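PDB 4R29: uncharacterized protein from Escherichia coli O157:H7, which probably methylates a zinc-finger cysteine of the host proteins TAB2 and TAB3, using S-adenosylmethionine, and so blocks NF-kappa-B activation. Local coordinates for residues T101-K106 and C126-I131; P120-L125 and C133-K138. The protein carries 1 engineered substitution. All coordinates share one frame; numbering follows the deposited sequence.

Contact 1: residues T101-K106 and C126-I131; sequences TVISGK and CELPDI
Ile103, at the C-terminal end of helix 95-103, lays one side of its chain against Leu128 and touches Ile131, the two residues at the ends of a type II beta turn. Its CB already lies 4.1 Å from CD1 of Leu128. The branch methyl CG2 does most of the touching: it stands 3.7 Å from Leu128 CD1, and on the strand side it reaches Ile131 CD1 at 4.2 Å, so that one methyl touches both ends of the turn. CG1 sits between the backbone N and the carbonyl carbon (chi1 78°), a setting that puts CG2 on the side facing the turn. Beyond CG1 the chain is extended, and the tip CD1 still lies 4.1 Å from Leu128 CD1, while CG1 stands farther off. A single leucine methyl thus serves three atoms of Ile103, and the two side chains cross obliquely. The turn, closed by Ile131 N to Leu128 O at 3.3 Å, presents Leu128 and Ile131 together to the helix, while Pro129 and Asp130 form its exposed bend. Helix 95-103 ends in a Schellman motif: Gly105 has positive phi, and its N bonds to Val102 O at 2.9 Å. Met73 of helix 59-76 touches both Ile103 and Leu128, and Val149 of strand 145-151 lies against Ile131. Polar ties are made with other parts of the chain, as where Arg151 reaches the carbonyl oxygen of Val102. Across the two segments the contact is made by buried apolar side chains, without a hydrogen bond, and it seats the C-terminal end of helix 95-103, whose earlier residue Ser98 binds S-adenosylmethionine, against the turn that starts strand 131-137.

Contact 2: residues P120-L125 and C133-K138; sequences PDLHAL and CKIFPK
Two leucines of helix 120-125 meet Cys133 and Ile135 of strand 131-137. Early in the helix, Asp121 is engaged elsewhere, in a salt bridge with Arg69. Leu122 follows; its first side-chain bond does not head for the strand, but with CG anti to the backbone N (chi1 170°) the chain reaches across to it. Its CD1 meets CD1 of Ile135 tip to tip at 4.2 Å and lies 4.3 Å from the sulfur, SG, of Cys133. His123 and Ala124 turn to helix 59-76, the former setting its ring edge-to-face with Phe62. One turn on from Leu122, Leu125 points at the strand and brings CD1 to 3.9 Å from Cys133 SG, so the sulfur has a leucine methyl from each of the two residues. Cys133 and Ile135, two apart, offer the same face of the strand, whereas Lys134 between them touches Tyr150 of the next strand. The short helix and strand axes are 10.7 Å apart and run roughly antiparallel, at 141°. A helix packed through leucines on one face of a sheet is typical of layered alpha/beta folds and consistent with the Rossmann-like fold of this methyltransferase, here on the antiparallel edge strand 131-137.

How the contacts relate
From the N terminus the order is 101-106, 120-125, 126-131 and 133-138, so the two contacts cross. Contact 1 closes the longer loop, which takes in strand 109-114 and helix 120-125; contact 2 closes a shorter one around the turn that contact 1 uses. Segments 120-125 and 126-131 are consecutive, and the contacts touch directly: Ile103 CG2 packs on Leu125 CD2 at 3.5 Å, and Cys126 SG lies 3.9 Å from Cys133 SG, in packing rather than a disulfide. Together they tie the C-terminal end of helix 95-103 and one side of the short helix 120-125 to strand 131-137 and the turn before it, with helix 59-76 also bordering both.

Contact 1: residues T101-K106 and C126-I131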
# COMPACT_ATOMS: atom_id res chain seq x y z
N THR A 101 8.43 4.18 -7.28
CA THR A 101 8.92 3.18 -8.21
C THR A 101 7.81 2.72 -9.17
O THR A 101 8.07 2.19 -10.25
CB THR A 101 9.49 1.93 -7.45
OG1 THR A 101 8.53 1.50 -6.48
CG2 THR A 101 10.80 2.25 -6.74
N VAL A 102 6.56 2.89 -8.77
CA VAL A 102 5.48 2.50 -9.65
C VAL A 102 5.13 3.64 -10.62
O VAL A 102 5.02 3.41 -11.82
CB VAL A 102 4.25 2.01 -8.86
CG1 VAL A 102 3.11 1.72 -9.80
CG2 VAL A 102 4.60 0.78 -8.02
N ILE A 103 4.98 4.86 -10.10
CA ILE A 103 4.59 5.99 -10.95
C ILE A 103 5.69 6.39 -11.94
O ILE A 103 5.41 6.89 -13.02
CB ILE A 103 4.06 7.21 -10.16
CG1 ILE A 103 5.19 8.03 -9.53
CG2 ILE A 103 3.01 6.78 -9.11
CD1 ILE A 103 4.70 9.35 -8.91
N SER A 104 6.94 6.11 -11.60
CA SER A 104 8.04 6.38 -12.51
C SER A 104 8.20 5.23 -13.51
O SER A 104 9.09 5.25 -14.36
CB SER A 104 9.35 6.56 -11.73
OG SER A 104 9.74 5.33 -11.11
N GLY A 105 7.36 4.21 -13.39
CA GLY A 105 7.38 3.09 -14.31
C GLY A 105 8.46 2.03 -14.11
O GLY A 105 8.65 1.17 -14.96
N LYS A 106 9.17 2.08 -12.98
CA LYS A 106 10.22 1.09 -12.72
C LYS A 106 9.66 -0.31 -12.51
O LYS A 106 10.32 -1.30 -12.82
CB LYS A 106 11.02 1.45 -11.47
CG LYS A 106 12.04 2.54 -11.64
CD LYS A 106 12.98 2.52 -10.45
CE LYS A 106 13.77 3.78 -10.37
NZ LYS A 106 12.83 4.93 -10.54
N CYS A 126 -3.99 8.74 -6.74
CA CYS A 126 -5.19 8.30 -7.44
C CYS A 126 -5.61 9.18 -8.62
O CYS A 126 -6.49 8.80 -9.40
CB CYS A 126 -6.35 8.21 -6.45
SG CYS A 126 -6.20 6.80 -5.37
N GLU A 127 -4.97 10.34 -8.75
CA GLU A 127 -5.27 11.25 -9.84
C GLU A 127 -4.28 11.16 -11.02
O GLU A 127 -4.38 11.94 -11.96
CB GLU A 127 -5.41 12.69 -9.33
CG GLU A 127 -6.44 12.85 -8.20
CD GLU A 127 -6.57 14.30 -7.69
OE1 GLU A 127 -5.68 15.13 -7.96
OE2 GLU A 127 -7.59 14.60 -7.01
N LEU A 128 -3.35 10.21 -10.98
CA LEU A 128 -2.40 10.02 -12.07
C LEU A 128 -2.92 9.07 -13.15
O LEU A 128 -3.62 8.10 -12.85
CB LEU A 128 -1.07 9.48 -11.52
CG LEU A 128 -0.31 10.39 -10.56
CD1 LEU A 128 0.74 9.60 -9.79
CD2 LEU A 128 0.32 11.59 -11.30
N PRO A 129 -2.57 9.32 -14.42
CA PRO A 129 -3.16 8.44 -15.45
C PRO A 129 -2.67 7.00 -15.28
O PRO A 129 -1.48 6.79 -15.02
CB PRO A 129 -2.66 9.04 -16.78
CG PRO A 129 -2.10 10.43 -16.43
CD PRO A 129 -1.63 10.31 -14.99
N ASP A 130 -3.60 6.05 -15.43
CA ASP A 130 -3.30 4.61 -15.40
C ASP A 130 -2.72 4.12 -14.07
O ASP A 130 -2.11 3.05 -14.01
CB ASP A 130 -2.35 4.24 -16.54
CG ASP A 130 -2.80 4.81 -17.87
OD1 ASP A 130 -3.89 4.40 -18.33
OD2 ASP A 130 -2.08 5.66 -18.44
N ILE A 131 -2.91 4.91 -13.02
CA ILE A 131 -2.48 4.54 -11.69
C ILE A 131 -3.69 4.13 -10.84
O ILE A 131 -4.57 4.96 -10.58
CB ILE A 131 -1.74 5.70 -11.01
CG1 ILE A 131 -0.55 6.14 -11.86
CG2 ILE A 131 -1.27 5.30 -9.63
CD1 ILE A 131 0.49 5.07 -12.03

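Contact 2: residues P120-L125 and C133-K138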
# COMPACT_ATOMS: atom_id res chain seq x y z
N PRO A 120 -2.80 12.88 2.07
CA PRO A 120 -2.67 13.67 0.84
C PRO A 120 -1.98 12.93 -0.31
O PRO A 120 -2.45 13.06 -1.43
CB PRO A 120 -1.83 14.87 1.29
CG PRO A 120 -2.21 15.04 2.72
CD PRO A 120 -2.35 13.64 3.25
N ASP A 121 -0.91 12.19 -0.04
CA ASP A 121 -0.22 11.43 -1.08
C ASP A 121 -1.16 10.41 -1.72
O ASP A 121 -1.15 10.20 -2.92
CB ASP A 121 0.98 10.67 -0.50
CG ASP A 121 2.19 11.55 -0.31
OD1 ASP A 121 2.10 12.76 -0.60
OD2 ASP A 121 3.23 11.03 0.13
N LEU A 122 -1.94 9.73 -0.89
CA LEU A 122 -2.83 8.70 -1.37
C LEU A 122 -3.83 9.33 -2.35
O LEU A 122 -4.12 8.77 -3.40
CB LEU A 122 -3.55 8.02 -0.19
CG LEU A 122 -4.71 7.08 -0.55
CD1 LEU A 122 -4.25 5.97 -1.52
CD2 LEU A 122 -5.44 6.49 0.70
N HIS A 123 -4.34 10.51 -2.00
CA HIS A 123 -5.30 11.19 -2.87
C HIS A 123 -4.65 11.67 -4.17
O HIS A 123 -5.23 11.53 -5.24
CB HIS A 123 -6.03 12.32 -2.12
CG HIS A 123 -7.05 11.80 -1.16
ND1 HIS A 123 -6.72 11.24 0.06
CD2 HIS A 123 -8.39 11.69 -1.27
CE1 HIS A 123 -7.81 10.83 0.67
NE2 HIS A 123 -8.84 11.09 -0.11
N ALA A 124 -3.43 12.20 -4.07
CA ALA A 124 -2.69 12.65 -5.25
C ALA A 124 -2.38 11.47 -6.19
O ALA A 124 -2.46 11.61 -7.43
CB ALA A 124 -1.40 13.37 -4.85
N LEU A 125 -2.03 10.33 -5.60
CA LEU A 125 -1.65 9.13 -6.34
C LEU A 125 -2.77 8.67 -7.26
O LEU A 125 -2.53 8.23 -8.40
CB LEU A 125 -1.37 8.00 -5.35
CG LEU A 125 0.03 7.47 -5.15
CD1 LEU A 125 -0.10 6.08 -4.54
CD2 LEU A 125 0.82 7.41 -6.47
N CYS A 133 -5.20 2.22 -7.18
CA CYS A 133 -4.93 1.81 -5.80
C CYS A 133 -6.05 0.91 -5.28
O CYS A 133 -7.20 1.32 -5.20
CB CYS A 133 -4.80 3.04 -4.89
SG CYS A 133 -3.35 4.08 -5.24
N LYS A 134 -5.71 -0.33 -4.93
CA LYS A 134 -6.64 -1.18 -4.19
C LYS A 134 -6.42 -0.92 -2.70
O LYS A 134 -5.29 -1.02 -2.22
CB LYS A 134 -6.45 -2.65 -4.55
CG LYS A 134 -6.91 -3.01 -5.97
CD LYS A 134 -6.68 -4.51 -6.30
CE LYS A 134 -7.21 -4.90 -7.68
NZ LYS A 134 -8.68 -5.19 -7.68
N ILE A 135 -7.48 -0.55 -1.99
CA ILE A 135 -7.36 -0.13 -0.60
C ILE A 135 -8.21 -1.00 0.29
O ILE A 135 -9.33 -1.37 -0.08
CB ILE A 135 -7.82 1.33 -0.41
CG1 ILE A 135 -7.09 2.26 -1.37
CG2 ILE A 135 -7.62 1.77 1.05
CD1 ILE A 135 -7.70 3.66 -1.49
N PHE A 136 -7.68 -1.34 1.47
CA PHE A 136 -8.46 -2.08 2.47
C PHE A 136 -7.85 -1.96 3.85
O PHE A 136 -6.65 -1.70 3.99
CB PHE A 136 -8.62 -3.54 2.09
CG PHE A 136 -7.33 -4.23 1.76
CD1 PHE A 136 -6.79 -4.15 0.49
CD2 PHE A 136 -6.67 -4.96 2.72
CE1 PHE A 136 -5.60 -4.79 0.18
CE2 PHE A 136 -5.46 -5.60 2.42
CZ PHE A 136 -4.93 -5.51 1.14
N PRO A 137 -8.68 -2.15 4.89
CA PRO A 137 -8.23 -2.06 6.28
C PRO A 137 -7.09 -3.03 6.57
O PRO A 137 -7.09 -4.15 6.07
CB PRO A 137 -9.48 -2.48 7.08
CG PRO A 137 -10.63 -2.19 6.18
CD PRO A 137 -10.11 -2.49 4.79
N LYS A 138 -6.12 -2.62 7.38
CA LYS A 138 -5.08 -3.53 7.78
C LYS A 138 -5.64 -4.53 8.76
O LYS A 138 -6.33 -4.15 9.72
CB LYS A 138 -3.90 -2.82 8.43
CG LYS A 138 -2.81 -3.79 8.87
CD LYS A 138 -1.44 -3.11 8.97
CE LYS A 138 -0.40 -4.02 9.63
NZ LYS A 138 -0.65 -5.48 9.38